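Periplasmic binding protein (PDB 4N01) probably binds a solute in the periplasm for uptake, as the substrate-capturing partner of a transport system, between two alpha/beta lobes. Local coordinates at residues 159-164 against 246-251; 210-215 against 257-262; 214-217 against 221-224; 230-235 against 312-317. One frame throughout, in Å; residues are numbered along the deposited sequence. Where two conformers were deposited one is given.

Overall arrangement
The chain builds a five-stranded parallel sheet, then helices 165-178 and 182-203, then a four-stranded parallel sheet, a layout consistent with a two-lobed solute-binding protein. Contact 1 joins loops following strands of both sheets. Contacts 2 and 3 both start from strand 209-214, share Y214 and D215, and have centres about 9 Å apart. Contact 4, on helices 228-234 and 311-314, has its centre about 12 Å from that of contact 1. Along the chain the segments of contacts 1, 2 and 4 alternate pairwise; contact 3 lies between the segments of contact 1 and closes before contact 4 opens. W251 of contact 1 touches the other three contacts, tying the loops to the second lobe.

Contact 1. Residues 159-164 against 246-251; sequences LSTKAD and GVDKTW
T161 and D248 make a surface contact between two loops that come from different sheets: 159-164 follows strand 151-153 of the five-stranded sheet, and 246-251 follows strand 238-240 of the four-stranded one. The arrangement is consistent with a bridge between the two lobes expected of a periplasmic binding protein. Its polar half is a single short hydrogen bond, T161 OG1 donating to D248 OD1 at 2.6 Å. The hydroxyl meets the carboxylate on its syn side, 16° out of plane. T161 OG1 stands between the backbone N and the carbonyl carbon (chi1 51°), which leaves the methyl beside the backbone N. That methyl covers the other half of the contact: T161 CG2 lies 3.8 Å from T250 N, and T161 CG2 is 4.0 Å from T250 CG2. Threonine suits the place because one branch bonds while the other packs. D248 reaches across with its side chain, while its backbone forms an inverse gamma turn that bends the loop there. In 159-164, S160 to A163 make a type I beta turn, and S160 OG accepts from K162 N at 3.0 Å in an ST turn, so T161 sits at a turn fixed in part by the S160 side chain. D164 then caps the start of helix 165-178, while A163 O accepts from N231 ND2 of helix 228-234. Segment 246-251 is bonded through its backbone, K249 to E226 and T250 to F225, and leads into strand 251-253, where W251 touches F222 and A224 of strand 221-224 and L311 and I314 of helix 311-314.

Contact 2. Residues 210-215 against 257-262; sequences RVFIYD and ETVIAQ. With FMT (formic acid), chain H.
R210 sends its side chain from strand 209-214 to the end of helix 256-262, where Q262 receives it. CB already points toward the helix; CG lies beside the backbone N, and a bend at chi3 (66°) brings the edge of the guanidinium to Q262 O. NE makes a long, weak bond to Q262 O at 3.4 Å, supplemented by a water that accepts from R210 NE at 2.6 Å and donates to Q262 O. R210 NH2 makes the firmer bond, 2.9 Å to Q262 O with an N-H...O angle of 160°; Q262 O lies close to the guanidinium plane, and NH2 meets it in the carbonyl plane, on a lone pair. The same NH2 gives a second, weak bond to Q262 OE1, also 2.9 Å away, with guanidinium and amide planes 85° apart. The amide's other end is held elsewhere, Q262 NE2 bonding to V241 O and weakly to a formic acid molecule probably left from crystallisation. A methionine in place of R210 would probably leave Q262 O and OE1 without their charged donor and the glutamine amide less firmly oriented. Deeper in, F212 and V259 cross at about a right angle. V259 CG2 approaches F212 CE1 to 3.5 Å and makes a CH-pi contact, while V259 CG1 sits 3.9 Å above the ring plane, over its centre. A branched valine can lay both methyls on one aromatic face. Helix 256-262 thus packs on the four-stranded parallel sheet as in an alpha/beta fold, and the arginine's charge is likely to offset the partly negative C-terminal end of the helix.

Contact 3. Residues 214-217 against 221-224; sequences YDSE and PFTA
F222 lays its ring beside the carboxylate of D215, both side chains pointing the same way, with F222 CD2 3.8 Å from D215 OD2 and the two planes 72° apart. Both CG atoms are anti to their backbone N (chi1 177° in D215), which brings the groups alongside. The carboxylate is gripped at both oxygens: OD2 accepts from S216 OG at 2.8 Å through its anti lone pair, and OD1 bonds to Y272 OH. An alanine in place of D215 is likely to leave those two hydroxyls without a mate and one flank of the F222 ring less covered. The backbones form a beta hairpin, strands 216-217 and 221-224 running antiparallel, with D215 N bonding to F222 O at 3.1 Å and F222 N to S216 O at 2.8 Å. P221 suits its non-hydrogen-bonded pairing with E217, which asks no N-H of it; E217 CB packs 4.0 Å from P221 CA, and P221 CB is in loose apolar contact with Y214 CD1, 4.5 Å away. Y214 OH donates to E217 OE1 at 2.8 Å, while E217 OE2 forms a salt bridge with K288 of helix 280-290.

Contact 4. Residues 230-235 against 312-317; sequences TNILKL and SEITPG
The CB of I232 points from helix 228-234 toward residues 313-314, and CD1 alone makes the contacts: I232 CD1 lies 4.1 Å from I314 CA and 4.3 Å from I314 CG2. E313 O is the next nearest, 4.4 Å from I232 CD1. CG1 of I232 stands between the backbone N and the carbonyl carbon (chi1 60°), and a chi2 of 132°, away from a staggered value, completes the reach toward I314. I314 does not aim back along the same line. It offers its backbone and the CG2 branch to I232, while its CD1 turns to W251 and to I213 of the four-stranded sheet. A beta-branched residue suits this spot because its two arms can serve two neighbours. The meeting is apolar and slight, but it is buried: I232 also packs on L165, T320 and L324, so helices 165-178 and 320-332 close round it. Nearby polar groups have partners of their own: I314 O accepts from T229 OG1, E313 OE1 bonds to K310 N, and E313 OE2 forms a salt bridge with R326. This is hydrophobic packing of short helices beside the parallel sheet, as expected of the interior of an alpha/beta fold.

Contact 1. Residues 159-164 against 246-251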
loop_
_atom_site.group_PDB
_atom_site.type_symbol
_atom_site.label_atom_id
_atom_site.label_comp_id
_atom_site.label_asym_id
_atom_site.label_seq_id
_atom_site.Cartn_x
_atom_site.Cartn_y
_atom_site.Cartn_z
ATOM N N LEU A 159 8.483 -5.685 0.499
ATOM C CA LEU A 159 9.303 -6.899 0.587
ATOM C C LEU A 159 9.416 -7.542 1.965
ATOM O O LEU A 159 9.820 -8.705 2.074
ATOM C CB LEU A 159 10.717 -6.638 0.056
ATOM C CG LEU A 159 10.794 -6.504 -1.461
ATOM C CD1 LEU A 159 12.241 -6.321 -1.917
ATOM C CD2 LEU A 159 10.188 -7.742 -2.094
ATOM N N SER A 160 9.089 -6.806 3.022
ATOM C CA SER A 160 9.270 -7.367 4.361
ATOM C C SER A 160 8.478 -6.638 5.431
ATOM O O SER A 160 7.940 -5.551 5.195
ATOM C CB SER A 160 10.747 -7.360 4.759
ATOM O OG SER A 160 11.094 -6.124 5.364
ATOM N N THR A 161 8.430 -7.241 6.614
ATOM C CA THR A 161 7.731 -6.646 7.747
ATOM C C THR A 161 8.545 -5.552 8.434
ATOM O O THR A 161 8.108 -4.979 9.429
ATOM C CB THR A 161 7.330 -7.705 8.777
ATOM O OG1 THR A 161 8.475 -8.502 9.091
ATOM C CG2 THR A 161 6.253 -8.608 8.209
ATOM N N LYS A 162 9.733 -5.266 7.912
ATOM C CA LYS A 162 10.511 -4.131 8.397
ATOM C C LYS A 162 10.002 -2.807 7.817
ATOM O O LYS A 162 10.354 -1.734 8.315
ATOM C CB LYS A 162 11.978 -4.294 7.994
ATOM C CG LYS A 162 12.741 -5.338 8.783
ATOM C CD LYS A 162 14.231 -5.267 8.454
ATOM C CE LYS A 162 15.054 -5.980 9.512
ATOM N NZ LYS A 162 14.616 -5.578 10.881
ATOM N N ALA A 163 9.188 -2.883 6.764
ATOM C CA ALA A 163 8.793 -1.689 6.009
ATOM C C ALA A 163 8.091 -0.635 6.853
ATOM O O ALA A 163 7.217 -0.947 7.658
ATOM C CB ALA A 163 7.903 -2.068 4.851
ATOM N N ASP A 164 8.462 0.627 6.652
ATOM C CA ASP A 164 7.711 1.728 7.255
ATOM C C ASP A 164 7.589 2.891 6.270
ATOM O O ASP A 164 7.906 2.738 5.081
ATOM C CB ASP A 164 8.322 2.152 8.604
ATOM C CG ASP A 164 9.763 2.647 8.487
ATOM O OD1 ASP A 164 10.169 3.094 7.397
ATOM O OD2 ASP A 164 10.493 2.594 9.508
ATOM N N GLY A 246 4.157 -11.333 18.481
ATOM C CA GLY A 246 5.053 -12.367 17.997
ATOM C C GLY A 246 4.666 -12.953 16.652
ATOM O O GLY A 246 5.196 -13.985 16.247
ATOM N N VAL A 247 3.742 -12.302 15.951
ATOM C CA VAL A 247 3.324 -12.788 14.642
ATOM C C VAL A 247 4.013 -11.979 13.550
ATOM O O VAL A 247 3.585 -10.870 13.229
ATOM C CB VAL A 247 1.796 -12.687 14.462
ATOM C CG1 VAL A 247 1.388 -13.297 13.128
ATOM C CG2 VAL A 247 1.065 -13.387 15.617
ATOM N N ASP A 248 5.078 -12.529 12.977
ATOM C CA ASP A 248 5.884 -11.777 12.006
ATOM C C ASP A 248 5.286 -11.846 10.600
ATOM O O ASP A 248 5.888 -12.401 9.682
ATOM C CB ASP A 248 7.327 -12.283 12.008
ATOM C CG ASP A 248 8.256 -11.416 11.184
ATOM O OD1 ASP A 248 7.915 -10.243 10.908
ATOM O OD2 ASP A 248 9.341 -11.909 10.808
ATOM N N LYS A 249 4.095 -11.279 10.440
ATOM C CA LYS A 249 3.405 -11.285 9.148
ATOM C C LYS A 249 2.711 -9.957 8.936
ATOM O O LYS A 249 2.284 -9.324 9.899
ATOM C CB LYS A 249 2.352 -12.393 9.127
ATOM C CG LYS A 249 2.928 -13.791 9.246
ATOM C CD LYS A 249 1.827 -14.834 9.292
ATOM C CE LYS A 249 2.431 -16.225 9.281
ATOM N NZ LYS A 249 3.540 -16.283 8.290
ATOM N N THR A 250 2.585 -9.534 7.681
ATOM C CA THR A 250 1.832 -8.322 7.408
ATOM C C THR A 250 0.347 -8.556 7.688
ATOM O O THR A 250 -0.295 -7.737 8.338
ATOM C CB THR A 250 2.004 -7.847 5.960
ATOM O OG1 THR A 250 1.810 -8.951 5.071
ATOM C CG2 THR A 250 3.394 -7.273 5.742
ATOM N N TRP A 251 -0.185 -9.673 7.181
ATOM C CA TRP A 251 -1.618 -9.995 7.278
ATOM C C TRP A 251 -1.826 -11.479 7.551
ATOM O O TRP A 251 -1.139 -12.313 6.975
ATOM C CB TRP A 251 -2.343 -9.657 5.963
ATOM C CG TRP A 251 -2.259 -8.204 5.568
ATOM C CD1 TRP A 251 -1.292 -7.614 4.798
ATOM C CD2 TRP A 251 -3.173 -7.155 5.940
ATOM N NE1 TRP A 251 -1.552 -6.265 4.666
ATOM C CE2 TRP A 251 -2.701 -5.961 5.355
ATOM C CE3 TRP A 251 -4.355 -7.116 6.692
ATOM C CZ2 TRP A 251 -3.366 -4.735 5.508
ATOM C CZ3 TRP A 251 -5.010 -5.903 6.846
ATOM C CH2 TRP A 251 -4.514 -4.728 6.249
#

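Contact 2. Residues 210-215 against 257-262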
loop_
_atom_site.group_PDB
_atom_site.type_symbol
_atom_site.label_atom_id
_atom_site.label_comp_id
_atom_site.label_asym_id
_atom_site.label_seq_id
_atom_site.Cartn_x
_atom_site.Cartn_y
_atom_site.Cartn_z
ATOM N N ARG A 210 -5.578 2.786 20.937
ATOM C CA ARG A 210 -5.368 1.422 20.461
ATOM C C ARG A 210 -6.358 1.093 19.356
ATOM O O ARG A 210 -7.548 1.397 19.475
ATOM C CB ARG A 210 -5.478 0.447 21.626
ATOM C CG ARG A 210 -4.259 0.536 22.520
ATOM C CD ARG A 210 -4.542 0.081 23.919
ATOM N NE ARG A 210 -4.855 -1.344 24.018
ATOM C CZ ARG A 210 -3.946 -2.318 23.993
ATOM N NH1 ARG A 210 -2.657 -2.030 23.838
ATOM N NH2 ARG A 210 -4.323 -3.586 24.114
ATOM N N VAL A 211 -5.865 0.510 18.267
ATOM C CA VAL A 211 -6.716 0.269 17.094
ATOM C C VAL A 211 -6.645 -1.184 16.608
ATOM O O VAL A 211 -5.677 -1.892 16.854
ATOM C CB VAL A 211 -6.394 1.243 15.928
ATOM C CG1 VAL A 211 -6.459 2.690 16.416
ATOM C CG2 VAL A 211 -5.013 0.946 15.311
ATOM N N PHE A 212 -7.688 -1.627 15.928
ATOM C CA PHE A 212 -7.713 -2.951 15.331
ATOM C C PHE A 212 -8.094 -2.775 13.873
ATOM O O PHE A 212 -9.050 -2.066 13.551
ATOM C CB PHE A 212 -8.742 -3.830 16.054
ATOM C CG PHE A 212 -9.012 -5.141 15.369
ATOM C CD1 PHE A 212 -8.046 -6.147 15.355
ATOM C CD2 PHE A 212 -10.232 -5.379 14.760
ATOM C CE1 PHE A 212 -8.300 -7.364 14.721
ATOM C CE2 PHE A 212 -10.495 -6.591 14.133
ATOM C CZ PHE A 212 -9.528 -7.583 14.111
ATOM N N ILE A 213 -7.325 -3.383 12.978
ATOM C CA ILE A 213 -7.640 -3.301 11.557
ATOM C C ILE A 213 -8.453 -4.526 11.125
ATOM O O ILE A 213 -8.005 -5.669 11.260
ATOM C CB ILE A 213 -6.367 -3.206 10.695
ATOM C CG1 ILE A 213 -5.604 -1.920 11.030
ATOM C CG2 ILE A 213 -6.748 -3.214 9.229
ATOM C CD1 ILE A 213 -4.584 -2.081 12.119
ATOM N N TYR A 214 -9.646 -4.280 10.597
ATOM C CA TYR A 214 -10.548 -5.350 10.194
ATOM C C TYR A 214 -10.616 -5.351 8.669
ATOM O O TYR A 214 -11.235 -4.470 8.059
ATOM C CB TYR A 214 -11.929 -5.116 10.825
ATOM C CG TYR A 214 -13.039 -6.087 10.442
ATOM C CD1 TYR A 214 -13.343 -7.179 11.246
ATOM C CD2 TYR A 214 -13.806 -5.884 9.302
ATOM C CE1 TYR A 214 -14.371 -8.053 10.916
ATOM C CE2 TYR A 214 -14.833 -6.751 8.965
ATOM C CZ TYR A 214 -15.109 -7.832 9.774
ATOM O OH TYR A 214 -16.132 -8.682 9.431
ATOM N N ASP A 215 -9.947 -6.314 8.045
ATOM C CA ASP A 215 -9.983 -6.402 6.590
ATOM C C ASP A 215 -11.244 -7.104 6.132
ATOM O O ASP A 215 -11.939 -6.647 5.212
ATOM C CB ASP A 215 -8.782 -7.174 6.064
ATOM C CG ASP A 215 -8.830 -7.351 4.562
ATOM O OD1 ASP A 215 -8.270 -6.494 3.843
ATOM O OD2 ASP A 215 -9.442 -8.339 4.088
ATOM N N GLU A 257 -10.954 -13.672 20.317
ATOM C CA GLU A 257 -10.530 -13.698 21.727
ATOM C C GLU A 257 -9.412 -12.698 21.970
ATOM O O GLU A 257 -9.411 -11.983 22.973
ATOM C CB GLU A 257 -10.073 -15.098 22.155
ATOM C CG GLU A 257 -11.219 -16.063 22.391
ATOM C CD GLU A 257 -11.905 -16.485 21.100
ATOM O OE1 GLU A 257 -11.247 -16.453 20.033
ATOM O OE2 GLU A 257 -13.107 -16.841 21.148
ATOM N N THR A 258 -8.482 -12.630 21.024
ATOM C CA THR A 258 -7.332 -11.758 21.159
ATOM C C THR A 258 -7.765 -10.298 21.044
ATOM O O THR A 258 -7.318 -9.441 21.811
ATOM C CB THR A 258 -6.278 -12.082 20.086
ATOM O OG1 THR A 258 -5.862 -13.446 20.242
ATOM C CG2 THR A 258 -5.072 -11.171 20.245
ATOM N N VAL A 259 -8.649 -10.020 20.091
ATOM C CA VAL A 259 -9.157 -8.665 19.910
ATOM C C VAL A 259 -9.922 -8.212 21.150
ATOM O O VAL A 259 -9.764 -7.082 21.621
ATOM C CB VAL A 259 -10.088 -8.601 18.700
ATOM C CG1 VAL A 259 -10.549 -7.161 18.455
ATOM C CG2 VAL A 259 -9.375 -9.178 17.473
ATOM N N ILE A 260 -10.764 -9.097 21.673
ATOM C CA ILE A 260 -11.522 -8.791 22.876
ATOM C C ILE A 260 -10.592 -8.485 24.058
ATOM O O ILE A 260 -10.830 -7.529 24.806
ATOM C CB ILE A 260 -12.461 -9.960 23.250
ATOM C CG1 ILE A 260 -13.556 -10.116 22.182
ATOM C CG2 ILE A 260 -13.105 -9.715 24.592
ATOM C CD1 ILE A 260 -14.289 -11.462 22.288
ATOM N N ALA A 261 -9.544 -9.291 24.223
ATOM C CA ALA A 261 -8.573 -9.087 25.302
ATOM C C ALA A 261 -7.880 -7.727 25.160
ATOM O O ALA A 261 -7.628 -7.034 26.145
ATOM C CB ALA A 261 -7.535 -10.194 25.284
ATOM N N GLN A 262 -7.568 -7.362 23.925
ATOM C CA GLN A 262 -6.845 -6.121 23.648
ATOM C C GLN A 262 -7.742 -4.892 23.740
ATOM O O GLN A 262 -7.254 -3.781 23.954
ATOM C CB GLN A 262 -6.193 -6.189 22.261
ATOM C CG GLN A 262 -4.956 -7.090 22.183
ATOM C CD GLN A 262 -3.772 -6.557 22.977
ATOM O OE1 GLN A 262 -3.831 -6.438 24.206
ATOM N NE2 GLN A 262 -2.683 -6.229 22.272
HETATM C C FMT H . 0.605 -4.504 21.889
HETATM O O1 FMT H . 0.348 -5.706 21.961
HETATM O O2 FMT H . 0.145 -3.756 21.028
HETATM O O HOH W 1 -7.263 -0.954 24.959
#

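Contact 3. Residues 214-217 against 221-224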
loop_
_atom_site.group_PDB
_atom_site.type_symbol
_atom_site.label_atom_id
_atom_site.label_comp_id
_atom_site.label_asym_id
_atom_site.label_seq_id
_atom_site.Cartn_x
_atom_site.Cartn_y
_atom_site.Cartn_z
ATOM N N TYR A 214 -9.646 -4.280 10.597
ATOM C CA TYR A 214 -10.548 -5.350 10.194
ATOM C C TYR A 214 -10.616 -5.351 8.669
ATOM O O TYR A 214 -11.235 -4.470 8.059
ATOM C CB TYR A 214 -11.929 -5.116 10.825
ATOM C CG TYR A 214 -13.039 -6.087 10.442
ATOM C CD1 TYR A 214 -13.343 -7.179 11.246
ATOM C CD2 TYR A 214 -13.806 -5.884 9.302
ATOM C CE1 TYR A 214 -14.371 -8.053 10.916
ATOM C CE2 TYR A 214 -14.833 -6.751 8.965
ATOM C CZ TYR A 214 -15.109 -7.832 9.774
ATOM O OH TYR A 214 -16.132 -8.682 9.431
ATOM N N ASP A 215 -9.947 -6.314 8.045
ATOM C CA ASP A 215 -9.983 -6.402 6.590
ATOM C C ASP A 215 -11.244 -7.104 6.132
ATOM O O ASP A 215 -11.939 -6.647 5.212
ATOM C CB ASP A 215 -8.782 -7.174 6.064
ATOM C CG ASP A 215 -8.830 -7.351 4.562
ATOM O OD1 ASP A 215 -8.270 -6.494 3.843
ATOM O OD2 ASP A 215 -9.442 -8.339 4.088
ATOM N N SER A 216 -11.522 -8.233 6.773
ATOM C CA SER A 216 -12.642 -9.082 6.413
ATOM C C SER A 216 -12.727 -10.181 7.459
ATOM O O SER A 216 -11.890 -10.253 8.360
ATOM C CB SER A 216 -12.418 -9.688 5.032
ATOM O OG SER A 216 -11.169 -10.362 4.979
ATOM N N GLU A 217 -13.731 -11.040 7.352
ATOM C CA GLU A 217 -13.791 -12.193 8.238
ATOM C C GLU A 217 -14.328 -13.406 7.509
ATOM O O GLU A 217 -15.098 -13.285 6.558
ATOM C CB GLU A 217 -14.627 -11.905 9.494
ATOM C CG GLU A 217 -16.125 -11.780 9.248
ATOM C CD GLU A 217 -16.928 -11.655 10.540
ATOM O OE1 GLU A 217 -16.779 -10.637 11.257
ATOM O OE2 GLU A 217 -17.713 -12.579 10.847
ATOM N N PRO A 221 -11.436 -13.130 12.168
ATOM C CA PRO A 221 -11.099 -11.908 11.424
ATOM C C PRO A 221 -9.731 -12.016 10.744
ATOM O O PRO A 221 -8.831 -12.687 11.261
ATOM C CB PRO A 221 -11.074 -10.832 12.517
ATOM C CG PRO A 221 -10.669 -11.564 13.737
ATOM C CD PRO A 221 -11.276 -12.950 13.625
ATOM N N PHE A 222 -9.598 -11.379 9.584
ATOM C CA PHE A 222 -8.326 -11.263 8.880
ATOM C C PHE A 222 -7.830 -9.862 9.168
ATOM O O PHE A 222 -8.562 -8.882 8.967
ATOM C CB PHE A 222 -8.574 -11.451 7.382
ATOM C CG PHE A 222 -7.328 -11.671 6.567
ATOM C CD1 PHE A 222 -6.643 -12.879 6.626
ATOM C CD2 PHE A 222 -6.867 -10.683 5.706
ATOM C CE1 PHE A 222 -5.504 -13.092 5.853
ATOM C CE2 PHE A 222 -5.726 -10.882 4.934
ATOM C CZ PHE A 222 -5.043 -12.087 5.009
ATOM N N THR A 223 -6.593 -9.752 9.639
ATOM C CA THR A 223 -6.124 -8.490 10.196
ATOM C C THR A 223 -4.633 -8.237 9.953
ATOM O O THR A 223 -3.917 -9.106 9.456
ATOM C CB THR A 223 -6.423 -8.449 11.698
ATOM O OG1 THR A 223 -6.128 -7.149 12.222
ATOM C CG2 THR A 223 -5.590 -9.491 12.429
ATOM N N ALA A 224 -4.168 -7.032 10.281
ATOM C CA ALA A 224 -2.759 -6.701 10.091
ATOM C C ALA A 224 -1.985 -6.901 11.393
ATOM O O ALA A 224 -2.480 -6.582 12.486
ATOM C CB ALA A 224 -2.610 -5.262 9.588
#

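Contact 4. Residues 230-235 against 312-317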
loop_
_atom_site.group_PDB
_atom_site.type_symbol
_atom_site.label_atom_id
_atom_site.label_comp_id
_atom_site.label_asym_id
_atom_site.label_seq_id
_atom_site.Cartn_x
_atom_site.Cartn_y
_atom_site.Cartn_z
ATOM N N THR A 230 1.142 -1.262 10.417
ATOM C CA THR A 230 1.385 -1.002 11.829
ATOM C C THR A 230 2.297 0.201 12.012
ATOM O O THR A 230 2.034 1.081 12.836
ATOM C CB THR A 230 2.032 -2.234 12.467
ATOM O OG1 THR A 230 1.053 -3.279 12.525
ATOM C CG2 THR A 230 2.533 -1.920 13.872
ATOM N N ASN A 231 3.373 0.248 11.235
ATOM C CA ASN A 231 4.356 1.314 11.392
ATOM C C ASN A 231 3.866 2.708 11.015
ATOM O O ASN A 231 4.230 3.681 11.667
ATOM C CB ASN A 231 5.631 0.958 10.637
ATOM C CG ASN A 231 6.358 -0.181 11.286
ATOM O OD1 ASN A 231 6.299 -0.337 12.513
ATOM N ND2 ASN A 231 7.030 -1.003 10.487
ATOM N N ILE A 232 3.034 2.816 9.984
ATOM C CA ILE A 232 2.534 4.136 9.596
ATOM C C ILE A 232 1.472 4.635 10.587
ATOM O O ILE A 232 1.409 5.825 10.895
ATOM C CB ILE A 232 2.006 4.166 8.145
ATOM C CG1 ILE A 232 0.845 3.183 7.963
ATOM C CG2 ILE A 232 3.137 3.823 7.189
ATOM C CD1 ILE A 232 -0.344 3.761 7.272
ATOM N N LEU A 233 0.658 3.724 11.114
ATOM C CA LEU A 233 -0.345 4.104 12.109
ATOM C C LEU A 233 0.291 4.586 13.412
ATOM O O LEU A 233 -0.246 5.472 14.083
ATOM C CB LEU A 233 -1.334 2.946 12.384
ATOM C CG LEU A 233 -2.280 2.654 11.212
ATOM C CD1 LEU A 233 -3.131 1.419 11.520
ATOM C CD2 LEU A 233 -3.161 3.870 10.925
ATOM N N LYS A 234 1.453 4.043 13.755
ATOM C CA LYS A 234 2.170 4.518 14.939
ATOM C C LYS A 234 2.553 5.999 14.819
ATOM O O LYS A 234 2.687 6.700 15.824
ATOM C CB LYS A 234 3.408 3.654 15.208
ATOM C CG LYS A 234 3.072 2.309 15.832
ATOM C CD LYS A 234 4.317 1.493 16.152
ATOM C CE LYS A 234 3.943 0.285 17.013
ATOM N NZ LYS A 234 5.040 -0.723 17.114
ATOM N N LEU A 235 2.713 6.481 13.592
ATOM C CA LEU A 235 3.075 7.890 13.381
ATOM C C LEU A 235 2.013 8.884 13.880
ATOM O O LEU A 235 2.329 10.053 14.130
ATOM C CB LEU A 235 3.359 8.160 11.897
ATOM C CG LEU A 235 4.567 7.448 11.290
ATOM C CD1 LEU A 235 4.580 7.733 9.787
ATOM C CD2 LEU A 235 5.876 7.896 11.934
ATOM N N SER A 312 -5.512 0.690 -0.172
ATOM C CA SER A 312 -4.466 1.481 -0.828
ATOM C C SER A 312 -3.908 2.588 0.068
ATOM O O SER A 312 -2.789 3.063 -0.148
ATOM C CB SER A 312 -5.004 2.106 -2.105
ATOM O OG SER A 312 -6.012 3.055 -1.794
ATOM N N GLU A 313 -4.696 2.997 1.062
ATOM C CA GLU A 313 -4.326 4.085 1.960
ATOM C C GLU A 313 -3.401 3.648 3.072
ATOM O O GLU A 313 -2.654 4.463 3.617
ATOM C CB GLU A 313 -5.592 4.695 2.587
ATOM C CG GLU A 313 -6.403 5.542 1.609
ATOM C CD GLU A 313 -7.716 6.030 2.195
ATOM O OE1 GLU A 313 -8.305 5.323 3.050
ATOM O OE2 GLU A 313 -8.164 7.132 1.809
ATOM N N ILE A 314 -3.455 2.366 3.419
ATOM C CA ILE A 314 -2.663 1.848 4.544
ATOM C C ILE A 314 -1.601 0.841 4.124
ATOM O O ILE A 314 -0.984 0.185 4.966
ATOM C CB ILE A 314 -3.556 1.227 5.660
ATOM C CG1 ILE A 314 -4.494 0.163 5.075
ATOM C CG2 ILE A 314 -4.336 2.310 6.376
ATOM C CD1 ILE A 314 -5.239 -0.647 6.133
ATOM N N THR A 315 -1.402 0.716 2.813
ATOM C CA THR A 315 -0.340 -0.111 2.261
ATOM C C THR A 315 0.547 0.794 1.384
ATOM O O THR A 315 0.152 1.926 1.073
ATOM C CB THR A 315 -0.915 -1.295 1.470
ATOM O OG1 THR A 315 -1.800 -0.795 0.465
ATOM C CG2 THR A 315 -1.671 -2.232 2.413
ATOM N N PRO A 316 1.744 0.317 1.001
ATOM C CA PRO A 316 2.695 1.205 0.319
ATOM C C PRO A 316 2.120 1.835 -0.949
ATOM O O PRO A 316 1.349 1.187 -1.657
ATOM C CB PRO A 316 3.835 0.261 -0.049
ATOM C CG PRO A 316 3.831 -0.751 1.065
ATOM C CD PRO A 316 2.368 -0.974 1.360
ATOM N N GLY A 317 2.490 3.084 -1.223
ATOM C CA GLY A 317 1.969 3.802 -2.377
ATOM C C GLY A 317 2.212 5.287 -2.215
ATOM O O GLY A 317 3.253 5.690 -1.695
#